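Long-range contacts in beta-hexosaminidase Amuc_2018 (Akkermansia muciniphila, PDB 6JEB), which hydrolyses terminal non-reducing N-acetylhexosamine residues, such as N-acetylglucosamine on unbranched N-glycans and chitobiose, as a glycoside hydrolase family 20 enzyme: residues Tyr90-Leu95 and Gly394-Val399; Val252-Asp257 and Pro304-Glu309; Thr320-Arg325 and Ile344-Glu349; Gln331-Thr336 and Ala389-Gly394. All blocks are in the same frame, centred on the assembly; numbering follows the deposited sequence.

Overall arrangement
Interactions 1, 2 and 3 each pair neighbouring parallel strands of one eight-stranded catalytic barrel. Interaction 4 packs helix 329-339 against the turn that leads into strand 392-399, farther from the centre of the chain. All four contacts are largely buried, though His391 in interaction 4 is partly exposed. Interactions 1 and 4 share Gly394, and interaction 3 joins the strands before and after helix 329-339 in the chain. Chemistry follows place. Interaction 1 adds an indole-imidazole hydrogen bond to its ladder. Interactions 2 and 3 run past their strands, and each brings side chains against the bound acetamide. Interaction 4 has no backbone ladder and relies on one histidine and a few aliphatic groups.

Interaction 1 of 4, residues Tyr90-Leu95 and Gly394-Val399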
loop_
_atom_site.group_PDB
_atom_site.type_symbol
_atom_site.label_atom_id
_atom_site.label_comp_id
_atom_site.label_asym_id
_atom_site.label_seq_id
_atom_site.Cartn_x
_atom_site.Cartn_y
_atom_site.Cartn_z
ATOM N N TYR A 90 -6.784 -13.641 -2.033
ATOM C CA TYR A 90 -6.458 -12.990 -0.778
ATOM C C TYR A 90 -7.355 -11.790 -0.532
ATOM O O TYR A 90 -7.691 -11.056 -1.469
ATOM C CB TYR A 90 -5.017 -12.489 -0.765
ATOM C CG TYR A 90 -3.992 -13.577 -0.662
ATOM C CD1 TYR A 90 -3.801 -14.272 0.534
ATOM C CD2 TYR A 90 -3.208 -13.917 -1.756
ATOM C CE1 TYR A 90 -2.849 -15.271 0.632
ATOM C CE2 TYR A 90 -2.258 -14.919 -1.673
ATOM C CZ TYR A 90 -2.082 -15.592 -0.481
ATOM O OH TYR A 90 -1.132 -16.581 -0.401
ATOM N N PRO A 91 -7.725 -11.547 0.727
ATOM C CA PRO A 91 -8.617 -10.423 1.035
ATOM C C PRO A 91 -7.928 -9.080 1.128
ATOM O O PRO A 91 -8.622 -8.056 1.122
ATOM C CB PRO A 91 -9.205 -10.808 2.399
ATOM C CG PRO A 91 -8.147 -11.691 3.013
ATOM C CD PRO A 91 -7.560 -12.467 1.867
ATOM N N TRP A 92 -6.604 -9.039 1.245
ATOM C CA TRP A 92 -5.855 -7.790 1.353
ATOM C C TRP A 92 -5.023 -7.635 0.086
ATOM O O TRP A 92 -4.086 -8.403 -0.141
ATOM C CB TRP A 92 -4.947 -7.811 2.584
ATOM C CG TRP A 92 -4.260 -6.482 2.787
ATOM C CD1 TRP A 92 -3.262 -5.937 2.015
ATOM C CD2 TRP A 92 -4.562 -5.513 3.797
ATOM N NE1 TRP A 92 -2.923 -4.690 2.497
ATOM C CE2 TRP A 92 -3.703 -4.408 3.592
ATOM C CE3 TRP A 92 -5.467 -5.478 4.865
ATOM C CZ2 TRP A 92 -3.725 -3.275 4.418
ATOM C CZ3 TRP A 92 -5.493 -4.357 5.681
ATOM C CH2 TRP A 92 -4.624 -3.270 5.455
ATOM N N ARG A 93 -5.355 -6.639 -0.735
ATOM C CA ARG A 93 -4.618 -6.375 -1.974
ATOM C C ARG A 93 -4.376 -4.871 -2.020
ATOM O O ARG A 93 -5.291 -4.102 -2.327
ATOM C CB ARG A 93 -5.397 -6.889 -3.184
ATOM C CG ARG A 93 -5.742 -8.386 -3.076
ATOM C CD ARG A 93 -6.625 -8.892 -4.229
ATOM N NE ARG A 93 -7.773 -8.020 -4.454
ATOM C CZ ARG A 93 -8.871 -8.000 -3.705
ATOM N NH1 ARG A 93 -9.015 -8.838 -2.677
ATOM N NH2 ARG A 93 -9.836 -7.130 -3.985
ATOM N N GLY A 94 -3.160 -4.449 -1.690
ATOM C CA GLY A 94 -2.905 -3.058 -1.386
ATOM C C GLY A 94 -1.783 -2.419 -2.180
ATOM O O GLY A 94 -0.861 -3.082 -2.661
ATOM N N LEU A 95 -1.886 -1.098 -2.309
ATOM C CA LEU A 95 -0.780 -0.240 -2.708
ATOM C C LEU A 95 -0.569 0.794 -1.612
ATOM O O LEU A 95 -1.523 1.212 -0.943
ATOM C CB LEU A 95 -1.074 0.508 -4.024
ATOM C CG LEU A 95 -1.247 -0.352 -5.277
ATOM C CD1 LEU A 95 -1.622 0.513 -6.469
ATOM C CD2 LEU A 95 0.008 -1.178 -5.564
ATOM N N GLY A 394 -2.559 -11.330 2.384
ATOM C CA GLY A 394 -2.515 -10.861 1.014
ATOM C C GLY A 394 -1.183 -10.197 0.690
ATOM O O GLY A 394 -0.143 -10.548 1.247
ATOM N N VAL A 395 -1.250 -9.245 -0.232
ATOM C CA VAL A 395 -0.072 -8.674 -0.870
ATOM C C VAL A 395 -0.196 -7.160 -0.843
ATOM O O VAL A 395 -1.300 -6.613 -0.792
ATOM C CB VAL A 395 0.068 -9.201 -2.318
ATOM C CG1 VAL A 395 -1.021 -8.617 -3.224
ATOM C CG2 VAL A 395 1.456 -8.937 -2.866
ATOM N N HIS A 396 0.949 -6.480 -0.883
ATOM C CA HIS A 396 0.972 -5.035 -0.675
ATOM C C HIS A 396 2.228 -4.483 -1.331
ATOM O O HIS A 396 3.332 -4.946 -1.034
ATOM C CB HIS A 396 1.011 -4.779 0.835
ATOM C CG HIS A 396 0.630 -3.393 1.255
ATOM N ND1 HIS A 396 -0.682 -2.982 1.362
ATOM C CD2 HIS A 396 1.390 -2.347 1.669
ATOM C CE1 HIS A 396 -0.716 -1.736 1.803
ATOM N NE2 HIS A 396 0.529 -1.326 1.996
ATOM N N ALA A 397 2.071 -3.496 -2.208
ATOM C CA ALA A 397 3.212 -2.937 -2.936
ATOM C C ALA A 397 3.403 -1.465 -2.604
ATOM O O ALA A 397 2.575 -0.629 -3.010
ATOM C CB ALA A 397 3.022 -3.113 -4.442
ATOM N N PRO A 398 4.463 -1.099 -1.887
ATOM C CA PRO A 398 4.733 0.324 -1.630
ATOM C C PRO A 398 5.401 0.999 -2.818
ATOM O O PRO A 398 6.307 0.445 -3.452
ATOM C CB PRO A 398 5.700 0.295 -0.435
ATOM C CG PRO A 398 5.698 -1.131 0.067
ATOM C CD PRO A 398 5.329 -1.987 -1.095
ATOM N N VAL A 399 4.966 2.231 -3.092
ATOM C CA VAL A 399 5.628 3.057 -4.096
ATOM C C VAL A 399 6.347 4.193 -3.373
ATOM O O VAL A 399 5.900 5.349 -3.387
ATOM C CB VAL A 399 4.660 3.561 -5.184
ATOM C CG1 VAL A 399 5.448 3.981 -6.425
ATOM C CG2 VAL A 399 3.629 2.486 -5.556
#
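Trp92 and His396 meet through a side-chain hydrogen bond. Trp92 NE1 donates to His396 ND1 at 3.0 Å, and the bond is almost straight at 175°. ND1 lies in the indole plane, but NE1 is tilted from the imidazole plane. The rings meet rim to rim, with their planes 47° apart. Trp92 reaches this place with CG opposite its backbone N (chi1 -175°). A leucine here would probably leave His396 ND1 without its donor and the imidazole less firmly fixed.

Gly94 pairs with His396 across the strands, and any CB on it would clash with ND1. The backbones form a parallel ladder: Val395 N donates to Trp92 O, Gly94 N to Val395 O, and Ala397 N to Gly94 O. On the other face, Leu95 CD2 packs on Ala397 CB at 3.8 Å. Before the ladder, Tyr90 CB lies 3.5 Å from Gly394 CA, whose backbone angles call for glycine. In the second shell, His396 NE2 is hydrogen-bonded to His125 ND1, which holds the far side of the imidazole.

This ladder joins the first and last strands of the TIM barrel, 92-97 and 392-399. Helix 417-426 covers Val395 and Ala397, while Ile344 of strand 342-345 packs on Trp92 and His396.

Interaction 2 of 4, residues Val252-Asp257 and Pro304-Glu309; sequences VHLGGD and PQFWYE. With ACM (acetamide), chain C.
Trp307 stands between His253 and the bound acetamide. Its backbone N donates to Gly255 O at 2.8 Å. Its CB lies near that same carbonyl and 3.8 Å from Asp257 CB. CG is placed beside the backbone N (chi1 -61°), which turns the indole toward segment 252-257. CD1 touches both Gly255 CA and Asp257 OD1, the latter at 3.4 Å. On one face, His253 points its edge at the five-membered ring, with CE1 3.5 Å from Trp307 NE1. Over the opposite face sits the acetamide methyl, C2, 3.4 Å from Trp307 CD2. The indole N-H itself is hydrogen-bonded to Glu187. His253 is held in turn, since its ND1 accepts from Gly255 N in the plane of the imidazole. An alanine in place of Trp307 lacks the indole, so the acetamide methyl would probably lose its packing surface and the His253 edge its partner face.

Acetamide N donates to Asp257 OD2, although the refined distance is doubtfully short, and Tyr352 OH binds the ligand too. An indole face against the methyl, with an Asp257 oxygen at the nitrogen, would suit an N-acetyl group. This is consistent with substrate-assisted catalysis, in which that group of the sugar takes part.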
loop_
_atom_site.group_PDB
_atom_site.type_symbol
_atom_site.label_atom_id
_atom_site.label_comp_id
_atom_site.label_asym_id
_atom_site.label_seq_id
_atom_site.Cartn_x
_atom_site.Cartn_y
_atom_site.Cartn_z
ATOM N N VAL A 252 -4.669 1.436 12.034
ATOM C CA VAL A 252 -3.611 2.443 12.051
ATOM C C VAL A 252 -2.283 1.713 11.937
ATOM O O VAL A 252 -1.895 0.960 12.843
ATOM C CB VAL A 252 -3.657 3.322 13.308
ATOM C CG1 VAL A 252 -2.528 4.344 13.272
ATOM C CG2 VAL A 252 -5.003 4.027 13.410
ATOM N N HIS A 253 -1.594 1.914 10.820
ATOM C CA HIS A 253 -0.264 1.354 10.627
ATOM C C HIS A 253 0.701 2.211 11.441
ATOM O O HIS A 253 0.738 3.436 11.276
ATOM C CB HIS A 253 0.055 1.416 9.134
ATOM C CG HIS A 253 1.201 0.554 8.696
ATOM N ND1 HIS A 253 2.438 0.578 9.308
ATOM C CD2 HIS A 253 1.309 -0.316 7.663
ATOM C CE1 HIS A 253 3.254 -0.248 8.679
ATOM N NE2 HIS A 253 2.591 -0.815 7.685
ATOM N N LEU A 254 1.428 1.586 12.366
ATOM C CA LEU A 254 2.355 2.298 13.237
ATOM C C LEU A 254 3.785 2.298 12.709
ATOM O O LEU A 254 4.680 2.841 13.369
ATOM C CB LEU A 254 2.315 1.698 14.648
ATOM C CG LEU A 254 0.976 1.768 15.389
ATOM C CD1 LEU A 254 1.115 1.079 16.739
ATOM C CD2 LEU A 254 0.516 3.226 15.548
ATOM N N GLY A 255 4.025 1.711 11.541
ATOM C CA GLY A 255 5.367 1.702 10.995
ATOM C C GLY A 255 6.302 0.803 11.778
ATOM O O GLY A 255 6.171 -0.424 11.741
ATOM N N GLY A 256 7.258 1.392 12.490
ATOM C CA GLY A 256 8.199 0.609 13.265
ATOM C C GLY A 256 9.430 0.172 12.508
ATOM O O GLY A 256 10.247 -0.570 13.066
ATOM N N ASP A 257 9.595 0.608 11.262
ATOM C CA ASP A 257 10.723 0.181 10.454
ATOM C C ASP A 257 11.972 1.000 10.761
ATOM O O ASP A 257 11.902 2.178 11.128
ATOM C CB ASP A 257 10.390 0.307 8.968
ATOM C CG ASP A 257 9.980 1.721 8.568
ATOM O OD1 ASP A 257 9.218 2.366 9.315
ATOM O OD2 ASP A 257 10.421 2.187 7.499
ATOM N N PRO A 304 -3.600 -1.868 15.424
ATOM C CA PRO A 304 -2.316 -1.512 14.811
ATOM C C PRO A 304 -1.854 -2.507 13.754
ATOM O O PRO A 304 -2.250 -3.676 13.730
ATOM C CB PRO A 304 -1.352 -1.575 16.006
ATOM C CG PRO A 304 -1.908 -2.716 16.826
ATOM C CD PRO A 304 -3.417 -2.560 16.718
ATOM N N GLN A 305 -0.975 -2.012 12.880
ATOM C CA GLN A 305 -0.143 -2.840 12.014
ATOM C C GLN A 305 1.284 -2.311 12.070
ATOM O O GLN A 305 1.522 -1.187 12.516
ATOM C CB GLN A 305 -0.624 -2.843 10.559
ATOM C CG GLN A 305 -2.082 -3.193 10.377
ATOM C CD GLN A 305 -2.474 -3.201 8.916
ATOM O OE1 GLN A 305 -2.020 -2.352 8.142
ATOM N NE2 GLN A 305 -3.315 -4.154 8.526
ATOM N N PHE A 306 2.236 -3.125 11.599
ATOM C CA PHE A 306 3.653 -2.789 11.704
ATOM C C PHE A 306 4.406 -3.318 10.494
ATOM O O PHE A 306 4.048 -4.356 9.935
ATOM C CB PHE A 306 4.296 -3.439 12.938
ATOM C CG PHE A 306 3.529 -3.227 14.210
ATOM C CD1 PHE A 306 2.489 -4.083 14.561
ATOM C CD2 PHE A 306 3.861 -2.190 15.073
ATOM C CE1 PHE A 306 1.780 -3.895 15.737
ATOM C CE2 PHE A 306 3.153 -2.001 16.250
ATOM C CZ PHE A 306 2.116 -2.858 16.581
ATOM N N TRP A 307 5.487 -2.621 10.122
ATOM C CA TRP A 307 6.507 -3.229 9.270
ATOM C C TRP A 307 7.240 -4.285 10.088
ATOM O O TRP A 307 7.763 -3.982 11.166
ATOM C CB TRP A 307 7.508 -2.179 8.775
ATOM C CG TRP A 307 6.908 -1.072 7.951
ATOM C CD1 TRP A 307 6.787 0.243 8.311
ATOM C CD2 TRP A 307 6.347 -1.180 6.631
ATOM N NE1 TRP A 307 6.179 0.960 7.303
ATOM C CE2 TRP A 307 5.900 0.110 6.260
ATOM C CE3 TRP A 307 6.191 -2.236 5.725
ATOM C CZ2 TRP A 307 5.304 0.368 5.028
ATOM C CZ3 TRP A 307 5.596 -1.979 4.495
ATOM C CH2 TRP A 307 5.160 -0.684 4.159
ATOM N N TYR A 308 7.273 -5.522 9.596
ATOM C CA TYR A 308 7.960 -6.585 10.323
ATOM C C TYR A 308 9.467 -6.363 10.283
ATOM O O TYR A 308 10.049 -6.203 9.206
ATOM C CB TYR A 308 7.634 -7.934 9.687
ATOM C CG TYR A 308 8.197 -9.102 10.457
ATOM C CD1 TYR A 308 7.860 -9.305 11.789
ATOM C CD2 TYR A 308 9.061 -10.006 9.853
ATOM C CE1 TYR A 308 8.368 -10.389 12.506
ATOM C CE2 TYR A 308 9.581 -11.092 10.562
ATOM C CZ TYR A 308 9.228 -11.274 11.887
ATOM O OH TYR A 308 9.725 -12.342 12.603
ATOM N N GLU A 309 10.105 -6.360 11.456
ATOM C CA GLU A 309 11.536 -6.080 11.547
ATOM C C GLU A 309 12.360 -7.290 11.980
ATOM O O GLU A 309 13.514 -7.135 12.390
ATOM C CB GLU A 309 11.813 -4.850 12.419
ATOM C CG GLU A 309 11.432 -3.537 11.727
ATOM C CD GLU A 309 12.328 -3.221 10.538
ATOM O OE1 GLU A 309 13.302 -2.465 10.701
ATOM O OE2 GLU A 309 12.070 -3.735 9.431
HETATM C C1 ACM C . 10.661 0.172 4.790
HETATM O O ACM C . 11.011 -0.160 3.703
HETATM N N ACM C . 11.429 1.159 5.479
HETATM C C2 ACM C . 9.443 -0.403 5.493
HETATM O O HOH W 1 8.162 -3.121 13.697
#

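Interaction 3 of 4, residues Thr320-Arg325 and Ile344-Glu349; sequences TVYAWR and IMASSE. With ACM (acetamide), chain C.
Trp324 and Ser348 continue the pairing of two strands after both have ended. Ser348 N donates to Trp324 O at 2.9 Å, and Ser348 OG also lies 3.0 Å from Trp324 O. Trp324 has CG between its backbone N and carbonyl carbon (chi1 69°). Its indole leads away from segment 344-349 and stands over acetamide. Acetamide C2 lies over the centre of the indole, and acetamide O is 3.3 Å from Trp324 CZ3. Arg325 CG covers the opposite face. Arg325 is itself salt-bridged to Glu309.

Along the strands Ile344 N donates to Val321 O and Ala323 N to Ile344 O; Ala346 N, just past its strand, donates to Ala323 O. Ile344 CD1 sits over the phenol ring of Tyr322, 4.0 Å from the centroid in a CH-pi contact, and also 3.6 Å from Thr320 CG2. Tyr322 OH is hydrogen-bonded to Gln305. At the far end, Ser347 OG accepts from Glu349 N in an ST turn. A water links Ser347 OG to Arg325 O.

The two strands come before and after helix 329-339 in a beta-alpha-beta unit of the TIM barrel. As is usual in that fold, loops at the C-terminal strand ends build the substrate site, here including Trp324.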
loop_
_atom_site.group_PDB
_atom_site.type_symbol
_atom_site.label_atom_id
_atom_site.label_comp_id
_atom_site.label_asym_id
_atom_site.label_seq_id
_atom_site.Cartn_x
_atom_site.Cartn_y
_atom_site.Cartn_z
ATOM N N THR A 320 -1.100 -7.755 12.933
ATOM C CA THR A 320 -0.668 -7.938 11.552
ATOM C C THR A 320 0.638 -7.192 11.303
ATOM O O THR A 320 0.778 -6.018 11.680
ATOM C CB THR A 320 -1.747 -7.450 10.576
ATOM O OG1 THR A 320 -2.889 -8.305 10.673
ATOM C CG2 THR A 320 -1.238 -7.472 9.139
ATOM N N VAL A 321 1.582 -7.874 10.651
ATOM C CA VAL A 321 2.862 -7.294 10.270
ATOM C C VAL A 321 3.069 -7.480 8.772
ATOM O O VAL A 321 2.503 -8.390 8.156
ATOM C CB VAL A 321 4.035 -7.898 11.075
ATOM C CG1 VAL A 321 3.828 -7.682 12.580
ATOM C CG2 VAL A 321 4.216 -9.377 10.753
ATOM N N TYR A 322 3.883 -6.601 8.184
ATOM C CA TYR A 322 4.201 -6.628 6.759
ATOM C C TYR A 322 5.628 -7.130 6.584
ATOM O O TYR A 322 6.576 -6.481 7.042
ATOM C CB TYR A 322 4.121 -5.227 6.153
ATOM C CG TYR A 322 2.752 -4.595 6.069
ATOM C CD1 TYR A 322 2.066 -4.188 7.210
ATOM C CD2 TYR A 322 2.168 -4.346 4.836
ATOM C CE1 TYR A 322 0.821 -3.578 7.113
ATOM C CE2 TYR A 322 0.932 -3.730 4.736
ATOM C CZ TYR A 322 0.267 -3.345 5.872
ATOM O OH TYR A 322 -0.956 -2.732 5.747
ATOM N N ALA A 323 5.786 -8.258 5.894
ATOM C CA ALA A 323 7.115 -8.756 5.561
ATOM C C ALA A 323 7.660 -7.970 4.378
ATOM O O ALA A 323 6.998 -7.856 3.344
ATOM C CB ALA A 323 7.046 -10.243 5.208
ATOM N N TRP A 324 8.854 -7.410 4.532
ATOM C CA TRP A 324 9.425 -6.587 3.471
ATOM C C TRP A 324 10.913 -6.789 3.238
ATOM O O TRP A 324 11.362 -6.625 2.098
ATOM C CB TRP A 324 9.165 -5.098 3.742
ATOM C CG TRP A 324 9.919 -4.515 4.914
ATOM C CD1 TRP A 324 9.559 -4.565 6.234
ATOM C CD2 TRP A 324 11.140 -3.761 4.861
ATOM N NE1 TRP A 324 10.487 -3.894 7.001
ATOM C CE2 TRP A 324 11.466 -3.393 6.182
ATOM C CE3 TRP A 324 11.997 -3.372 3.822
ATOM C CZ2 TRP A 324 12.602 -2.642 6.491
ATOM C CZ3 TRP A 324 13.120 -2.628 4.131
ATOM C CH2 TRP A 324 13.414 -2.272 5.456
ATOM N N ARG A 325 11.695 -7.145 4.250
ATOM C CA ARG A 325 13.137 -7.150 4.093
ATOM C C ARG A 325 13.591 -8.226 3.121
ATOM O O ARG A 325 13.067 -9.346 3.113
ATOM C CB ARG A 325 13.811 -7.319 5.447
ATOM C CG ARG A 325 13.700 -6.049 6.264
ATOM C CD ARG A 325 14.552 -6.081 7.486
ATOM N NE ARG A 325 14.552 -4.801 8.195
ATOM C CZ ARG A 325 15.476 -3.854 8.039
ATOM N NH1 ARG A 325 16.483 -4.033 7.194
ATOM N NH2 ARG A 325 15.409 -2.736 8.746
ATOM N N ILE A 344 1.120 -9.726 5.993
ATOM C CA ILE A 344 0.889 -9.192 4.656
ATOM C C ILE A 344 2.233 -9.226 3.940
ATOM O O ILE A 344 3.249 -8.806 4.503
ATOM C CB ILE A 344 0.300 -7.769 4.704
ATOM C CG1 ILE A 344 -1.121 -7.808 5.284
ATOM C CG2 ILE A 344 0.277 -7.146 3.313
ATOM C CD1 ILE A 344 -1.672 -6.439 5.667
ATOM N N MET A 345 2.249 -9.751 2.720
ATOM C CA MET A 345 3.488 -9.918 1.968
ATOM C C MET A 345 3.785 -8.645 1.180
ATOM O O MET A 345 3.029 -8.278 0.278
ATOM C CB MET A 345 3.360 -11.121 1.032
ATOM C CG MET A 345 4.600 -11.417 0.207
ATOM S SD MET A 345 6.094 -11.588 1.209
ATOM C CE MET A 345 5.700 -13.012 2.228
ATOM N N ALA A 346 4.897 -7.981 1.518
ATOM C CA ALA A 346 5.357 -6.783 0.823
ATOM C C ALA A 346 6.833 -6.906 0.459
ATOM O O ALA A 346 7.548 -5.903 0.401
ATOM C CB ALA A 346 5.103 -5.529 1.662
ATOM N N SER A 347 7.296 -8.133 0.207
ATOM C CA SER A 347 8.714 -8.400 -0.003
ATOM C C SER A 347 9.324 -7.430 -1.003
ATOM O O SER A 347 8.843 -7.298 -2.134
ATOM C CB SER A 347 8.900 -9.816 -0.530
ATOM O OG SER A 347 10.199 -9.935 -1.089
ATOM N N SER A 348 10.408 -6.773 -0.587
ATOM C CA SER A 348 11.043 -5.777 -1.438
ATOM C C SER A 348 11.655 -6.385 -2.692
ATOM O O SER A 348 11.966 -5.649 -3.631
ATOM C CB SER A 348 12.090 -4.996 -0.646
ATOM O OG SER A 348 13.143 -5.842 -0.218
ATOM N N GLU A 349 11.828 -7.707 -2.733
ATOM C CA GLU A 349 12.316 -8.377 -3.935
ATOM C C GLU A 349 11.299 -8.328 -5.070
ATOM O O GLU A 349 11.682 -8.454 -6.240
ATOM C CB GLU A 349 12.675 -9.833 -3.604
ATOM C CG GLU A 349 13.315 -10.638 -4.735
ATOM C CD GLU A 349 13.857 -11.989 -4.274
ATOM O OE1 GLU A 349 14.256 -12.092 -3.096
ATOM O OE2 GLU A 349 13.892 -12.945 -5.085
HETATM C C1 ACM C . 10.661 0.172 4.790
HETATM O O ACM C . 11.011 -0.160 3.703
HETATM N N ACM C . 11.429 1.159 5.479
HETATM C C2 ACM C . 9.443 -0.403 5.493
HETATM O O HOH W 2 11.727 -10.689 0.918
#

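Interaction 4 of 4, residues Gln331-Thr336 and Ala389-Gly394; sequences QSIEKT and AGHIRG
The His391 imidazole meets helix 329-339 with its edge. NE2 donates to two oxygens at once. Thr336 OG1 lies in the ring plane, 3.0 Å from His391 NE2. Ile333 O is also 3.0 Å from His391 NE2, but stands 18° out of the plane of the imidazole. This second bond is bent, at 130°, yet the donor lies in the carbonyl plane on a lone pair of the Ile333 oxygen. Beside NE2 on the same rim, His391 CE1 touches Ile333 CG2 at 3.8 Å. A chi1 of 62° sets His391 CG between its backbone N and carbonyl carbon and helps direct the ring to the helix.

Thr336 OG1 is held from two sides. It accepts from the histidine and donates to Ser332 O, one turn back in the helix, at 2.7 Å. Ser332 O also receives Thr336 N, from the opposite face of its carbonyl plane.

His391 belongs to a type I beta turn, Ala389 to Ile392, closed by Ile392 N donating to Ala389 O. This turn leads into strand 392-399, the last of the TIM barrel, and helix 329-339 is one of the helices around the barrel. Aliphatic groups fill the rest of the join. Ile333 CD1 meets Ile392 CD1 at 3.9 Å, and Ile333 CG2 reaches Ala389 CB at 4.3 Å. Further inward, Ile333 packs on Leu343 and Met345 of strand 342-345, and Thr336 on Val321 of strand 320-323. His391 also has a backbone hydrogen bond with Leu343.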
loop_
_atom_site.group_PDB
_atom_site.type_symbol
_atom_site.label_atom_id
_atom_site.label_comp_id
_atom_site.label_asym_id
_atom_site.label_seq_id
_atom_site.Cartn_x
_atom_site.Cartn_y
_atom_site.Cartn_z
ATOM N N GLN A 331 11.448 -17.037 6.141
ATOM C CA GLN A 331 11.611 -16.987 7.589
ATOM C C GLN A 331 10.490 -16.188 8.241
ATOM O O GLN A 331 10.000 -16.555 9.315
ATOM C CB GLN A 331 12.980 -16.399 7.940
ATOM C CG GLN A 331 14.159 -17.105 7.273
ATOM C CD GLN A 331 14.527 -16.511 5.915
ATOM O OE1 GLN A 331 13.674 -16.334 5.037
ATOM N NE2 GLN A 331 15.808 -16.196 5.741
ATOM N N SER A 332 10.056 -15.101 7.596
ATOM C CA SER A 332 8.980 -14.290 8.153
ATOM C C SER A 332 7.670 -15.062 8.201
ATOM O O SER A 332 6.930 -14.977 9.187
ATOM C CB SER A 332 8.818 -13.008 7.339
ATOM O OG SER A 332 10.006 -12.237 7.379
ATOM N N ILE A 333 7.360 -15.813 7.142
ATOM C CA ILE A 333 6.147 -16.626 7.141
ATOM C C ILE A 333 6.170 -17.605 8.308
ATOM O O ILE A 333 5.190 -17.740 9.053
ATOM C CB ILE A 333 5.979 -17.344 5.789
ATOM C CG1 ILE A 333 5.773 -16.324 4.663
ATOM C CG2 ILE A 333 4.813 -18.326 5.846
ATOM C CD1 ILE A 333 5.851 -16.929 3.275
ATOM N N GLU A 334 7.312 -18.263 8.506
ATOM C CA GLU A 334 7.425 -19.283 9.545
ATOM C C GLU A 334 7.373 -18.665 10.937
ATOM O O GLU A 334 6.672 -19.166 11.826
ATOM C CB GLU A 334 8.721 -20.070 9.351
ATOM C CG GLU A 334 9.125 -20.918 10.543
ATOM C CD GLU A 334 10.451 -21.615 10.326
ATOM O OE1 GLU A 334 10.554 -22.411 9.372
ATOM O OE2 GLU A 334 11.397 -21.354 11.101
ATOM N N LYS A 335 8.110 -17.570 11.149
ATOM C CA LYS A 335 8.170 -16.969 12.479
ATOM C C LYS A 335 6.848 -16.311 12.866
ATOM O O LYS A 335 6.447 -16.361 14.034
ATOM C CB LYS A 335 9.319 -15.960 12.563
ATOM C CG LYS A 335 10.707 -16.564 12.435
ATOM C CD LYS A 335 10.990 -17.580 13.529
ATOM C CE LYS A 335 12.306 -18.302 13.271
ATOM N NZ LYS A 335 12.202 -19.772 13.499
ATOM N N THR A 336 6.164 -15.671 11.915
ATOM C CA THR A 336 4.881 -15.064 12.259
ATOM C C THR A 336 3.841 -16.126 12.593
ATOM O O THR A 336 3.021 -15.933 13.499
ATOM C CB THR A 336 4.391 -14.132 11.149
ATOM O OG1 THR A 336 4.346 -14.837 9.902
ATOM C CG2 THR A 336 5.302 -12.913 11.030
ATOM N N ALA A 389 0.827 -21.391 5.719
ATOM C CA ALA A 389 0.767 -20.026 5.207
ATOM C C ALA A 389 -0.631 -19.415 5.241
ATOM O O ALA A 389 -0.848 -18.362 4.623
ATOM C CB ALA A 389 1.350 -19.957 3.791
ATOM N N GLY A 390 -1.575 -20.022 5.956
ATOM C CA GLY A 390 -2.935 -19.508 5.969
ATOM C C GLY A 390 -3.105 -18.200 6.707
ATOM O O GLY A 390 -4.150 -17.556 6.560
ATOM N N HIS A 391 -2.115 -17.803 7.499
ATOM C CA HIS A 391 -2.127 -16.524 8.192
ATOM C C HIS A 391 -1.684 -15.371 7.298
ATOM O O HIS A 391 -1.654 -14.224 7.760
ATOM C CB HIS A 391 -1.236 -16.603 9.436
ATOM C CG HIS A 391 0.202 -16.871 9.122
ATOM N ND1 HIS A 391 0.619 -18.010 8.466
ATOM C CD2 HIS A 391 1.318 -16.143 9.364
ATOM C CE1 HIS A 391 1.931 -17.973 8.320
ATOM N NE2 HIS A 391 2.378 -16.848 8.850
ATOM N N ILE A 392 -1.344 -15.644 6.042
ATOM C CA ILE A 392 -1.038 -14.587 5.082
ATOM C C ILE A 392 -2.352 -13.994 4.592
ATOM O O ILE A 392 -3.206 -14.708 4.052
ATOM C CB ILE A 392 -0.200 -15.118 3.912
ATOM C CG1 ILE A 392 1.159 -15.610 4.412
ATOM C CG2 ILE A 392 -0.030 -14.038 2.838
ATOM C CD1 ILE A 392 1.974 -16.342 3.355
ATOM N N ARG A 393 -2.517 -12.685 4.787
ATOM C CA ARG A 393 -3.743 -11.993 4.422
ATOM C C ARG A 393 -3.726 -11.461 2.999
ATOM O O ARG A 393 -4.798 -11.160 2.459
ATOM C CB ARG A 393 -4.000 -10.822 5.378
ATOM C CG ARG A 393 -4.125 -11.233 6.841
ATOM C CD ARG A 393 -4.291 -10.014 7.737
ATOM N NE ARG A 393 -5.512 -9.268 7.441
ATOM C CZ ARG A 393 -5.866 -8.142 8.053
ATOM N NH1 ARG A 393 -5.091 -7.630 9.001
ATOM N NH2 ARG A 393 -6.995 -7.526 7.721
ATOM N N GLY A 394 -2.559 -11.330 2.384
ATOM C CA GLY A 394 -2.515 -10.861 1.014
ATOM C C GLY A 394 -1.183 -10.197 0.690
ATOM O O GLY A 394 -0.143 -10.548 1.247
#